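Local coordinates for protein beta-agarase (Persicobacter, PDB 6AII) that probably cleaves the beta-1,4 linkages of agarose to release neoagarobiose, as a GH16 family glycoside hydrolase with a calcium-binding catalytic domain, at residues Q63-N68 with A102-C107; A80-N85 with P299-I304; S139-E144 with L276-K281; C149-G154 with T210-E215; H177-N182 with N269-K274. All coordinates share one frame; numbering follows the deposited sequence. Where two conformers were deposited one is given.

Contact 1: Q63-N68 with A102-C107; sequences QWRHEN and ATQMGC
Q63 and W64 run parallel to Q104 and M105, with CA atoms 4.5 Å apart for Q63 and Q104, so strand 62-64 extends the sheet along strand 97-110. Three backbone bonds document the pairing: Q63 N to T103 O, M105 N to Q63 O, and R65 N to M105 O, the last at 2.9 Å. A second kind of link joins amide to amide. The Q63 and Q104 side chains lie next to each other and point the same way, and Q104 NE2 donates to Q63 OE1 at 2.8 Å (159° at the hydrogen), with the acceptor in the Q104 amide plane. Q104 OE1 is held by N83 N. On the other face of the sheet the evidence is aromatic. C107 CB stands 3.6 Å from the centroid of the five-membered ring of W64, and C107 SG, turned anti to the backbone N (chi1 -179°), lies 4.1 Å from that of the six-membered ring. The indole NE1 donates to I286 O. One water accepts from C107 N at 3.0 Å and donates to R65 O, bridging the segments. The chemistry splits by face, with an amide pair beside K87 and D57, and a buried sulfur-aromatic contact facing strand 280-287.

Contact 2: A80-N85 with P299-I304; sequences ASRNGN and PTDGEI
R82 reaches from the loop between strands 75-79 and 86-90 to the start of helix 301-306, where T300 and E303 form a capping box. The first shell is the guanidinium group. NH1 and NH2 grip P299 O together, end-on, at 3.0 Å for R82 NH1 and 2.9 Å for R82 NH2; the oxygen lies in the guanidinium plane, and both nitrogens come to it from one face of its carbonyl. R82 NH1 also forms a salt bridge with D301 OD1 at 2.8 Å, using the anti lone pair of that oxygen, the guanidinium and carboxylate planes being 49° apart. I304 CG2 lies over the rim of one guanidinium face, 3.9 Å from R82 NH1. A bend at chi3 (-67°) turns the otherwise extended arginine chain into this position. The rest of the group is fixed from strand 97-110, since NE donates to A102 O and NH2 to T103 OG1. In the second shell the capping box sets the helix start that presents D301: T300 N donates to E303 OE1 at 3.0 Å, and E303 N returns a bond to T300 OG1 at 3.1 Å. E303 in turn meets R160 in a salt bridge. Beyond the guanidinium the contact is plain packing, where I304 CD1 sits 3.7 Å from S81 CA and 4.1 Å from A80 CB.

Contact 3: S139-E144 with L276-K281; sequences SDDDYE and LTKPMK
The E144 carboxylate is gripped from both faces by the backbone of T277 and K278: T277 N donates to E144 OE1 at 2.9 Å from one face, close to the syn direction, and K278 N donates to the same oxygen at 3.0 Å from above the other face, 36° out of the plane. The second oxygen, OE2, takes bonds from two waters, one of which accepts from T277 OG1 and the other from K278 NZ. The carboxylate of D141 is used differently. Its OD2 offers the syn lone pair to K278 NZ in a salt bridge of 2.7 Å, whereas OD1 serves its own segment, accepting from S139 OG, nearly along the C-O direction, and from Y143 N above the plane, which makes an Asx turn. K278 spans the two acids because its chain is fully extended beyond CG (chi2 177°), running across E144 at about a right angle. Aliphatic carbons also touch, with K278 CB 3.6 Å from S139 CB and M280 CE 3.9 Å from E144 CB. Between the strands, S139 N bonds to E144 O at 2.8 Å, closing the chain around a type I turn from S139 to D142. Such a closure marks a beta-hairpin, here the one joining strands 132-139 and 144-151 of the GH16 jelly roll, braced by the residues that lead into strand 280-287.

Contact 4: C149-G154 with T210-E215; sequences CENYGG and TDWAGE
N151 sets its amide against the indole of W212, ND2 lying 3.7 Å from W212 CD1 in an oblique approach with the two planes 82° apart. A torsion placing CG opposite the backbone N (chi1 165°) carries the amide to the tryptophan. One water organises the polar part: it accepts from N151 ND2 at 3.0 Å and from W212 N at 2.8 Å, and donates to G153 O at 2.6 Å, sitting in the plane of the W212 ring at its edge. Each segment is bent into an Asx turn, N151 OD1 taking G153 N at 2.9 Å and D211 OD1 taking A213 N at 2.9 Å. Beside these turns, G153 O lies 3.9 Å from D211 CB. Further partners fix the rotation of the larger groups: N151 ND2 donates to H172 O and W212 NE1 to K171 O, while R209 makes a cation-pi contact with the indole. The contact ties the end of strand 144-151 to the loop before strand 217-225. Its polar link is indirect, a single water joining two N-H donors and one carbonyl acceptor, and the rest is van der Waals packing.

Contact 5: H177-N182 with N269-K274; sequences HHVFNN and NYTNGK
Y270 stacks its ring on N181 in an aromatic-amide contact, where the loop between strands 255-259 and 280-287 packs against the end of strand 173-181. The support is geometric. N181 CB stands 3.5 Å from the centroid of the Y270 ring, 15° off the normal, which makes a CH-pi contact over the centre of one face. The amide of N181 continues the stack, its plane only 7° from that of the ring, with N181 CG 3.6 Å from Y270 CD1. The trans chi1 of N181 (-169°) lays the amide along the ring, and a bond from N181 ND2 to D189 OD2 on the next strand holds it there. At the ring edge V179 O lies in the plane, 3.4 Å from Y270 CD2. F180 O faces Y270 CB at 3.6 Å, and a water donates to F180 O at 2.6 Å and to Y270 O at 3.2 Å. Within the loop, D266 receives both Y270 N and T271 OG1, and a type I' turn from T271 to K274 reverses the chain, with G273 N held by N269 OD1 at 2.8 Å. The tyrosine is therefore attached by CH-pi and stacking forces across its face, with V179 O packed against its edge and a bridging water as the polar link, while direct hydrogen bonds fix each partner from its own side.

How the contacts relate
Contacts 1 and 4 are buried, contacts 2, 3 and 5 partly exposed, and their chemistry differs. Contact 1 relies on strand pairing and an indole-cysteine contact, contact 4 on one shared water, whereas contacts 2 and 3 place salt bridges nearer the surface and contact 5 a stacked tyrosine. Contacts 1 and 2 touch, and strand 97-110 serves both. Contacts 3 and 5 meet on the other side of the chain's centre from contact 2, through a probable hydrogen bond between Y143 O and F180 N. Contacts 1, 3, 4 and 5 all reach one mixed sheet; contact 4 uses strand 144-151, next to strand 173-181 of contact 5, although their centres are about 30 Å apart.

Contact 1: Q63-N68 with A102-C107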
# COMPACT_ATOMS: atom_id res chain seq x y z
N GLN A 63 16.04 -7.03 1.53
CA GLN A 63 17.10 -6.10 1.81
C GLN A 63 16.84 -4.78 1.08
O GLN A 63 17.19 -4.64 -0.08
CB GLN A 63 18.48 -6.62 1.35
CG GLN A 63 19.02 -7.71 2.28
CD GLN A 63 20.39 -8.22 1.90
OE1 GLN A 63 20.79 -8.24 0.74
NE2 GLN A 63 21.13 -8.65 2.93
N TRP A 64 16.17 -3.88 1.77
CA TRP A 64 15.90 -2.54 1.20
C TRP A 64 17.23 -1.86 0.97
O TRP A 64 18.11 -1.94 1.88
CB TRP A 64 15.02 -1.70 2.08
CG TRP A 64 13.59 -2.14 2.12
CD1 TRP A 64 12.85 -2.67 1.10
CD2 TRP A 64 12.74 -2.10 3.26
NE1 TRP A 64 11.59 -2.93 1.54
CE2 TRP A 64 11.49 -2.61 2.85
CE3 TRP A 64 12.89 -1.65 4.57
CZ2 TRP A 64 10.40 -2.69 3.70
CZ3 TRP A 64 11.81 -1.76 5.42
CH2 TRP A 64 10.58 -2.25 4.99
N ARG A 65 17.39 -1.25 -0.20
CA ARG A 65 18.62 -0.57 -0.54
C ARG A 65 18.22 0.75 -1.16
O ARG A 65 17.33 0.77 -2.00
CB ARG A 65 19.45 -1.39 -1.51
CG ARG A 65 20.06 -2.66 -0.92
CD ARG A 65 21.07 -2.33 0.16
NE ARG A 65 21.69 -3.53 0.74
CZ ARG A 65 21.33 -4.11 1.89
NH1 ARG A 65 20.26 -3.71 2.58
NH2 ARG A 65 22.10 -5.12 2.35
N HIS A 66 18.96 1.80 -0.83
CA HIS A 66 18.68 3.10 -1.41
C HIS A 66 18.71 3.02 -2.95
O HIS A 66 17.85 3.66 -3.64
CB HIS A 66 19.76 4.12 -0.98
CG HIS A 66 19.67 4.43 0.47
ND1 HIS A 66 20.50 3.82 1.41
CD2 HIS A 66 18.82 5.18 1.18
CE1 HIS A 66 20.16 4.21 2.62
NE2 HIS A 66 19.19 5.11 2.51
N GLU A 67 19.63 2.26 -3.53
CA GLU A 67 19.84 2.24 -4.96
C GLU A 67 18.79 1.39 -5.71
O GLU A 67 18.91 1.20 -6.91
CB GLU A 67 21.24 1.72 -5.32
CG GLU A 67 21.57 0.36 -4.74
CD GLU A 67 22.29 0.37 -3.41
OE1 GLU A 67 21.94 1.19 -2.51
OE2 GLU A 67 23.13 -0.55 -3.22
N ASN A 68 17.78 0.89 -5.00
CA ASN A 68 16.70 0.11 -5.61
C ASN A 68 15.45 1.00 -5.78
O ASN A 68 14.37 0.47 -6.06
CB ASN A 68 16.38 -1.15 -4.82
CG ASN A 68 17.36 -2.27 -5.17
OD1 ASN A 68 18.58 -2.11 -4.98
ND2 ASN A 68 16.88 -3.39 -5.73
N ALA A 102 18.81 -13.46 -0.45
CA ALA A 102 18.08 -12.22 -0.24
C ALA A 102 17.56 -11.67 -1.59
O ALA A 102 17.98 -12.07 -2.69
CB ALA A 102 18.98 -11.21 0.39
N THR A 103 16.62 -10.75 -1.44
CA THR A 103 16.22 -9.93 -2.60
C THR A 103 16.41 -8.48 -2.21
O THR A 103 15.78 -8.00 -1.22
CB THR A 103 14.79 -10.27 -3.04
OG1 THR A 103 14.62 -11.67 -3.19
CG2 THR A 103 14.39 -9.52 -4.31
N GLN A 104 17.22 -7.71 -2.94
CA GLN A 104 17.38 -6.33 -2.71
C GLN A 104 16.17 -5.60 -3.28
O GLN A 104 15.73 -6.00 -4.37
CB GLN A 104 18.68 -5.79 -3.31
CG GLN A 104 19.94 -6.36 -2.61
CD GLN A 104 20.26 -7.77 -3.04
OE1 GLN A 104 20.34 -8.10 -4.24
NE2 GLN A 104 20.43 -8.68 -2.03
N MET A 105 15.65 -4.69 -2.49
CA MET A 105 14.32 -4.14 -2.81
C MET A 105 14.27 -2.68 -2.45
O MET A 105 15.18 -2.16 -1.86
CB MET A 105 13.25 -4.93 -2.05
CG MET A 105 13.02 -6.30 -2.64
SD MET A 105 11.79 -7.25 -1.69
CE MET A 105 10.86 -8.07 -2.96
N GLY A 106 13.20 -1.99 -2.81
CA GLY A 106 13.10 -0.58 -2.49
C GLY A 106 11.94 -0.26 -1.58
O GLY A 106 10.92 -0.99 -1.48
N CYS A 107 12.07 0.89 -0.91
CA CYS A 107 11.10 1.38 0.02
C CYS A 107 11.14 2.91 -0.03
O CYS A 107 12.25 3.47 -0.04
CB CYS A 107 11.39 0.84 1.42
SG CYS A 107 10.22 1.37 2.65
O HOH W 1 14.90 1.81 -0.76

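Contact 2: A80-N85 with P299-I304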
# COMPACT_ATOMS: atom_id res chain seq x y z
N ALA A 80 13.14 -4.79 -7.49
CA ALA A 80 13.66 -6.05 -6.90
C ALA A 80 14.82 -6.54 -7.75
O ALA A 80 14.69 -6.77 -8.97
CB ALA A 80 12.59 -7.11 -6.75
N SER A 81 15.91 -6.91 -7.06
CA SER A 81 17.08 -7.46 -7.74
C SER A 81 17.78 -8.45 -6.80
O SER A 81 17.36 -8.60 -5.65
CB SER A 81 18.00 -6.35 -8.16
OG SER A 81 18.44 -5.58 -7.05
N ARG A 82 18.76 -9.14 -7.32
CA ARG A 82 19.38 -10.23 -6.51
C ARG A 82 20.88 -10.28 -6.80
O ARG A 82 21.27 -10.73 -7.89
CB ARG A 82 18.66 -11.55 -6.75
CG ARG A 82 19.25 -12.70 -5.92
CD ARG A 82 18.36 -13.90 -5.92
NE ARG A 82 17.11 -13.70 -5.24
CZ ARG A 82 16.00 -14.34 -5.51
NH1 ARG A 82 16.01 -15.33 -6.41
NH2 ARG A 82 14.86 -13.95 -4.92
N ASN A 83 21.64 -9.99 -5.78
CA ASN A 83 23.15 -10.03 -5.93
C ASN A 83 23.69 -11.39 -5.47
O ASN A 83 24.89 -11.59 -5.61
CB ASN A 83 23.83 -8.89 -5.21
CG ASN A 83 23.56 -8.81 -3.74
OD1 ASN A 83 23.26 -9.84 -3.13
ND2 ASN A 83 23.63 -7.61 -3.20
N GLY A 84 22.88 -12.30 -4.93
CA GLY A 84 23.38 -13.57 -4.47
C GLY A 84 23.69 -13.63 -2.98
O GLY A 84 23.83 -14.78 -2.46
N ASN A 85 23.73 -12.52 -2.28
CA ASN A 85 23.96 -12.52 -0.84
C ASN A 85 22.77 -13.15 -0.13
O ASN A 85 21.63 -13.09 -0.63
CB ASN A 85 24.18 -11.12 -0.30
CG ASN A 85 25.47 -10.50 -0.76
OD1 ASN A 85 26.30 -11.21 -1.30
ND2 ASN A 85 25.53 -9.20 -0.66
N PRO A 299 10.58 -14.66 -5.43
CA PRO A 299 11.06 -14.83 -6.84
C PRO A 299 12.17 -15.87 -7.00
O PRO A 299 13.08 -15.90 -6.16
CB PRO A 299 11.58 -13.47 -7.22
CG PRO A 299 10.79 -12.52 -6.35
CD PRO A 299 10.72 -13.27 -5.04
N THR A 300 12.00 -16.73 -7.96
CA THR A 300 13.11 -17.67 -8.29
C THR A 300 14.19 -16.87 -9.01
O THR A 300 13.95 -15.86 -9.58
CB THR A 300 12.63 -18.84 -9.15
OG1 THR A 300 12.15 -18.37 -10.40
CG2 THR A 300 11.52 -19.61 -8.48
N ASP A 301 15.41 -17.44 -9.09
CA ASP A 301 16.43 -16.86 -9.94
C ASP A 301 15.98 -16.78 -11.40
O ASP A 301 16.23 -15.76 -12.07
CB ASP A 301 17.70 -17.72 -9.84
CG ASP A 301 18.44 -17.65 -8.53
OD1 ASP A 301 18.06 -16.87 -7.62
OD2 ASP A 301 19.48 -18.39 -8.44
N GLY A 302 15.30 -17.82 -11.88
CA GLY A 302 14.82 -17.84 -13.27
C GLY A 302 13.92 -16.65 -13.54
O GLY A 302 14.03 -16.00 -14.57
N GLU A 303 13.03 -16.39 -12.58
CA GLU A 303 12.10 -15.25 -12.72
C GLU A 303 12.85 -13.92 -12.64
O GLU A 303 12.68 -13.04 -13.50
CB GLU A 303 11.04 -15.35 -11.63
CG GLU A 303 10.01 -16.44 -11.84
CD GLU A 303 9.25 -16.89 -10.59
OE1 GLU A 303 9.44 -16.34 -9.50
OE2 GLU A 303 8.40 -17.82 -10.72
N ILE A 304 13.58 -13.68 -11.58
CA ILE A 304 14.16 -12.34 -11.34
C ILE A 304 15.24 -12.00 -12.37
O ILE A 304 15.37 -10.84 -12.74
CB ILE A 304 14.63 -12.17 -9.89
CG1 ILE A 304 14.79 -10.70 -9.52
CG2 ILE A 304 15.90 -13.00 -9.58
CD1 ILE A 304 14.77 -10.40 -8.00

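Contact 3: S139-E144 with L276-K281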
# COMPACT_ATOMS: atom_id res chain seq x y z
N SER A 139 1.11 6.64 11.16
CA SER A 139 1.45 7.77 12.07
C SER A 139 2.89 7.67 12.57
O SER A 139 3.52 6.61 12.57
CB SER A 139 0.42 7.80 13.19
OG SER A 139 0.59 6.68 14.05
N ASP A 140 3.45 8.82 12.97
CA ASP A 140 4.83 8.86 13.37
C ASP A 140 5.11 7.95 14.58
O ASP A 140 6.22 7.42 14.68
CB ASP A 140 5.25 10.26 13.79
CG ASP A 140 5.37 11.27 12.67
OD1 ASP A 140 5.18 10.89 11.48
OD2 ASP A 140 5.66 12.45 13.00
N ASP A 141 4.12 7.72 15.40
CA ASP A 141 4.29 6.87 16.60
C ASP A 141 3.93 5.41 16.32
O ASP A 141 4.00 4.61 17.22
CB ASP A 141 3.50 7.42 17.77
CG ASP A 141 2.00 7.38 17.64
OD1 ASP A 141 1.50 6.88 16.60
OD2 ASP A 141 1.31 7.83 18.59
N ASP A 142 3.60 5.09 15.05
CA ASP A 142 3.31 3.71 14.68
C ASP A 142 2.02 3.17 15.30
O ASP A 142 1.77 1.96 15.23
CB ASP A 142 4.45 2.74 14.96
CG ASP A 142 5.68 2.99 14.12
OD1 ASP A 142 5.55 3.45 12.95
OD2 ASP A 142 6.78 2.73 14.65
N TYR A 143 1.15 4.01 15.83
CA TYR A 143 -0.04 3.55 16.49
C TYR A 143 -1.24 3.46 15.53
O TYR A 143 -2.24 2.76 15.85
CB TYR A 143 -0.43 4.45 17.66
CG TYR A 143 0.16 3.97 18.97
CD1 TYR A 143 1.47 4.25 19.32
CD2 TYR A 143 -0.57 3.12 19.79
CE1 TYR A 143 2.01 3.76 20.50
CE2 TYR A 143 -0.05 2.61 20.95
CZ TYR A 143 1.25 2.93 21.31
OH TYR A 143 1.73 2.40 22.47
N GLU A 144 -1.23 4.23 14.43
CA GLU A 144 -2.42 4.30 13.57
C GLU A 144 -1.97 4.21 12.11
O GLU A 144 -1.05 4.87 11.70
CB GLU A 144 -3.21 5.59 13.77
CG GLU A 144 -3.80 5.71 15.17
CD GLU A 144 -4.51 6.99 15.51
OE1 GLU A 144 -4.85 7.76 14.58
OE2 GLU A 144 -4.75 7.20 16.75
N LEU A 276 -9.43 7.38 14.08
CA LEU A 276 -8.17 7.56 13.36
C LEU A 276 -7.90 9.05 13.18
O LEU A 276 -8.57 9.66 12.35
CB LEU A 276 -8.31 6.91 11.98
CG LEU A 276 -8.29 5.39 11.96
CD1 LEU A 276 -8.62 4.86 10.56
CD2 LEU A 276 -6.95 4.89 12.39
N THR A 277 -6.94 9.63 13.89
CA THR A 277 -6.72 11.06 13.83
C THR A 277 -5.29 11.45 13.55
O THR A 277 -5.05 12.62 13.25
CB THR A 277 -7.10 11.77 15.15
OG1 THR A 277 -6.26 11.35 16.21
CG2 THR A 277 -8.54 11.53 15.54
N LYS A 278 -4.31 10.58 13.77
CA LYS A 278 -2.94 11.05 13.82
C LYS A 278 -2.39 11.29 12.41
O LYS A 278 -2.62 10.44 11.52
CB LYS A 278 -2.08 10.03 14.54
CG LYS A 278 -2.40 9.93 16.02
CD LYS A 278 -1.61 8.89 16.77
CE LYS A 278 -1.93 9.02 18.25
NZ LYS A 278 -1.33 7.88 18.96
N PRO A 279 -1.65 12.34 12.18
CA PRO A 279 -1.07 12.58 10.83
C PRO A 279 -0.23 11.39 10.40
O PRO A 279 0.48 10.82 11.21
CB PRO A 279 -0.20 13.83 10.97
CG PRO A 279 -0.97 14.60 12.04
CD PRO A 279 -1.37 13.53 13.03
N MET A 280 -0.30 11.08 9.09
CA MET A 280 0.38 9.92 8.58
C MET A 280 1.31 10.26 7.41
O MET A 280 0.98 11.10 6.54
CB MET A 280 -0.62 8.87 8.13
CG MET A 280 -1.51 8.41 9.23
SD MET A 280 -2.57 7.02 8.66
CE MET A 280 -3.62 6.88 10.10
N LYS A 281 2.43 9.52 7.35
CA LYS A 281 3.32 9.55 6.17
C LYS A 281 2.81 8.46 5.20
O LYS A 281 2.23 7.48 5.69
CB LYS A 281 4.77 9.26 6.50
CG LYS A 281 5.43 10.39 7.30
CD LYS A 281 6.86 10.11 7.64
CE LYS A 281 7.47 11.28 8.40
NZ LYS A 281 8.91 11.01 8.60
O HOH W 2 1.89 11.43 13.34
O HOH W 3 -6.55 8.93 17.40
O HOH W 4 -3.53 5.97 18.71

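Contact 4: C149-G154 with T210-E215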
# COMPACT_ATOMS: atom_id res chain seq x y z
N CYS A 149 -3.34 -0.34 -0.27
CA CYS A 149 -3.18 -1.52 -1.15
C CYS A 149 -2.10 -2.43 -0.55
O CYS A 149 -0.99 -1.96 -0.37
CB CYS A 149 -2.75 -1.09 -2.53
SG CYS A 149 -2.19 -2.47 -3.62
N GLU A 150 -2.42 -3.69 -0.26
CA GLU A 150 -1.42 -4.71 -0.11
C GLU A 150 -1.77 -5.78 -1.12
O GLU A 150 -2.90 -6.28 -1.15
CB GLU A 150 -1.31 -5.35 1.30
CG GLU A 150 -1.13 -4.34 2.38
CD GLU A 150 -1.05 -5.05 3.74
OE1 GLU A 150 -2.07 -4.96 4.43
OE2 GLU A 150 -0.00 -5.75 4.03
N ASN A 151 -0.85 -6.05 -2.01
CA ASN A 151 -1.08 -6.96 -3.11
C ASN A 151 0.19 -7.76 -3.33
O ASN A 151 1.27 -7.26 -2.95
CB ASN A 151 -1.44 -6.14 -4.35
CG ASN A 151 -1.35 -6.93 -5.65
OD1 ASN A 151 -0.27 -6.99 -6.20
ND2 ASN A 151 -2.38 -7.68 -5.92
N TYR A 152 0.05 -8.97 -3.83
CA TYR A 152 1.15 -9.88 -3.88
C TYR A 152 1.65 -10.20 -5.27
O TYR A 152 2.31 -11.25 -5.49
CB TYR A 152 0.72 -11.11 -3.07
CG TYR A 152 0.58 -10.74 -1.62
CD1 TYR A 152 1.70 -10.63 -0.80
CD2 TYR A 152 -0.63 -10.31 -1.13
CE1 TYR A 152 1.58 -10.21 0.51
CE2 TYR A 152 -0.76 -9.88 0.18
CZ TYR A 152 0.35 -9.82 0.99
OH TYR A 152 0.25 -9.31 2.25
N GLY A 153 1.39 -9.39 -6.28
CA GLY A 153 2.09 -9.44 -7.53
C GLY A 153 1.49 -10.44 -8.52
O GLY A 153 0.25 -10.57 -8.68
N GLY A 154 2.38 -11.13 -9.20
CA GLY A 154 2.01 -11.97 -10.31
C GLY A 154 2.04 -13.45 -9.99
O GLY A 154 2.24 -13.85 -8.86
N THR A 210 -7.32 -12.55 -12.48
CA THR A 210 -6.32 -13.38 -11.83
C THR A 210 -5.24 -12.58 -11.08
O THR A 210 -4.61 -13.11 -10.15
CB THR A 210 -5.63 -14.31 -12.83
OG1 THR A 210 -5.00 -13.52 -13.82
CG2 THR A 210 -6.59 -15.28 -13.48
N ASP A 211 -4.97 -11.37 -11.50
CA ASP A 211 -3.92 -10.60 -10.88
C ASP A 211 -4.09 -9.13 -11.32
O ASP A 211 -4.89 -8.84 -12.21
CB ASP A 211 -2.53 -11.07 -11.32
CG ASP A 211 -2.30 -10.90 -12.82
OD1 ASP A 211 -1.97 -9.80 -13.28
OD2 ASP A 211 -2.65 -11.87 -13.55
N TRP A 212 -3.27 -8.26 -10.73
CA TRP A 212 -3.33 -6.81 -10.95
C TRP A 212 -2.03 -6.33 -11.61
O TRP A 212 -1.70 -5.11 -11.50
CB TRP A 212 -3.62 -6.11 -9.62
CG TRP A 212 -4.94 -6.47 -9.04
CD1 TRP A 212 -5.22 -7.61 -8.36
CD2 TRP A 212 -6.19 -5.78 -9.24
NE1 TRP A 212 -6.54 -7.65 -8.03
CE2 TRP A 212 -7.17 -6.55 -8.56
CE3 TRP A 212 -6.55 -4.56 -9.83
CZ2 TRP A 212 -8.49 -6.22 -8.56
CZ3 TRP A 212 -7.88 -4.22 -9.81
CH2 TRP A 212 -8.84 -5.02 -9.16
N ALA A 213 -1.27 -7.25 -12.20
CA ALA A 213 0.07 -6.93 -12.59
C ALA A 213 0.25 -6.62 -14.06
O ALA A 213 1.40 -6.50 -14.46
CB ALA A 213 1.00 -8.08 -12.21
N GLY A 214 -0.77 -6.61 -14.89
CA GLY A 214 -0.49 -6.43 -16.33
C GLY A 214 -0.75 -5.05 -16.90
O GLY A 214 -0.66 -4.87 -18.11
N GLU A 215 -1.16 -4.10 -16.06
CA GLU A 215 -1.58 -2.78 -16.48
C GLU A 215 -1.50 -1.86 -15.27
O GLU A 215 -1.38 -2.36 -14.13
CB GLU A 215 -3.01 -2.83 -16.98
CG GLU A 215 -4.03 -3.24 -15.96
CD GLU A 215 -5.43 -3.33 -16.57
OE1 GLU A 215 -6.05 -2.29 -16.72
OE2 GLU A 215 -5.86 -4.44 -16.86
O HOH W 5 -1.60 -8.78 -8.59

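Contact 5: H177-N182 with N269-K274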
# COMPACT_ATOMS: atom_id res chain seq x y z
N HIS A 177 -6.85 -1.28 7.62
CA HIS A 177 -6.17 -0.28 8.47
C HIS A 177 -5.87 -0.97 9.80
O HIS A 177 -6.45 -2.03 10.07
CB HIS A 177 -7.08 0.93 8.65
CG HIS A 177 -8.21 0.71 9.60
ND1 HIS A 177 -9.39 0.11 9.24
CD2 HIS A 177 -8.28 0.90 10.96
CE1 HIS A 177 -10.20 0.02 10.28
NE2 HIS A 177 -9.50 0.48 11.40
N HIS A 178 -5.02 -0.36 10.64
CA HIS A 178 -4.67 -0.96 11.95
C HIS A 178 -4.69 0.15 13.00
O HIS A 178 -4.26 1.27 12.68
CB HIS A 178 -3.28 -1.59 11.96
CG HIS A 178 -3.09 -2.74 11.02
ND1 HIS A 178 -2.96 -4.01 11.50
CD2 HIS A 178 -2.98 -2.79 9.66
CE1 HIS A 178 -2.77 -4.84 10.48
NE2 HIS A 178 -2.79 -4.11 9.32
N VAL A 179 -5.18 -0.22 14.18
CA VAL A 179 -4.85 0.58 15.36
C VAL A 179 -4.24 -0.36 16.39
O VAL A 179 -4.72 -1.46 16.67
CB VAL A 179 -6.06 1.35 15.91
CG1 VAL A 179 -6.49 2.47 14.98
CG2 VAL A 179 -7.25 0.46 16.23
N PHE A 180 -3.12 0.12 16.93
CA PHE A 180 -2.32 -0.61 17.83
C PHE A 180 -2.55 -0.12 19.27
O PHE A 180 -3.13 0.93 19.49
CB PHE A 180 -0.85 -0.47 17.47
CG PHE A 180 -0.51 -1.04 16.10
CD1 PHE A 180 -0.25 -2.38 15.93
CD2 PHE A 180 -0.50 -0.22 14.97
CE1 PHE A 180 0.04 -2.91 14.69
CE2 PHE A 180 -0.20 -0.75 13.73
CZ PHE A 180 0.03 -2.10 13.59
N ASN A 181 -2.07 -0.92 20.21
CA ASN A 181 -2.19 -0.56 21.62
C ASN A 181 -0.98 -1.13 22.36
O ASN A 181 -0.53 -2.22 22.05
CB ASN A 181 -3.50 -1.11 22.19
CG ASN A 181 -3.84 -0.56 23.56
OD1 ASN A 181 -3.77 0.65 23.79
ND2 ASN A 181 -4.20 -1.45 24.47
N ASN A 182 -0.45 -0.37 23.31
CA ASN A 182 0.62 -0.89 24.20
C ASN A 182 1.86 -1.34 23.41
O ASN A 182 2.39 -2.46 23.66
CB ASN A 182 0.14 -2.08 25.03
CG ASN A 182 -0.83 -1.66 26.11
OD1 ASN A 182 -0.68 -0.59 26.69
ND2 ASN A 182 -1.84 -2.47 26.33
N ASN A 269 -11.46 0.04 21.26
CA ASN A 269 -11.24 1.41 21.77
C ASN A 269 -9.80 1.63 22.22
O ASN A 269 -9.51 2.04 23.35
CB ASN A 269 -12.16 1.75 22.94
CG ASN A 269 -12.02 3.21 23.32
OD1 ASN A 269 -11.33 3.97 22.63
ND2 ASN A 269 -12.57 3.59 24.47
N TYR A 270 -8.89 1.41 21.32
CA TYR A 270 -7.51 1.71 21.56
C TYR A 270 -7.17 3.18 21.32
O TYR A 270 -5.99 3.56 21.55
CB TYR A 270 -6.56 0.92 20.68
CG TYR A 270 -6.65 -0.56 20.80
CD1 TYR A 270 -7.05 -1.19 21.98
CD2 TYR A 270 -6.22 -1.35 19.76
CE1 TYR A 270 -7.10 -2.57 22.06
CE2 TYR A 270 -6.29 -2.73 19.82
CZ TYR A 270 -6.72 -3.35 20.98
OH TYR A 270 -6.78 -4.72 21.05
N THR A 271 -8.10 4.01 20.85
CA THR A 271 -7.81 5.41 20.55
C THR A 271 -8.48 6.33 21.56
O THR A 271 -8.55 7.51 21.34
CB THR A 271 -8.28 5.78 19.13
OG1 THR A 271 -9.70 5.75 19.07
CG2 THR A 271 -7.68 4.86 18.09
N ASN A 272 -9.00 5.73 22.61
CA ASN A 272 -9.69 6.42 23.68
C ASN A 272 -10.80 7.30 23.10
O ASN A 272 -10.85 8.48 23.38
CB ASN A 272 -8.68 7.18 24.54
CG ASN A 272 -9.31 7.88 25.73
OD1 ASN A 272 -10.34 7.45 26.24
ND2 ASN A 272 -8.71 8.98 26.15
N GLY A 273 -11.63 6.71 22.25
CA GLY A 273 -12.80 7.30 21.69
C GLY A 273 -12.54 8.29 20.56
O GLY A 273 -13.47 8.94 20.11
N LYS A 274 -11.32 8.46 20.11
CA LYS A 274 -10.99 9.51 19.10
C LYS A 274 -11.09 8.99 17.65
O LYS A 274 -11.27 9.81 16.76
CB LYS A 274 -9.58 10.03 19.35
CG LYS A 274 -9.42 10.82 20.65
CD LYS A 274 -10.21 12.13 20.62
CE LYS A 274 -11.02 12.43 21.87
NZ LYS A 274 -10.14 12.86 22.98
O HOH W 6 -4.03 3.33 18.97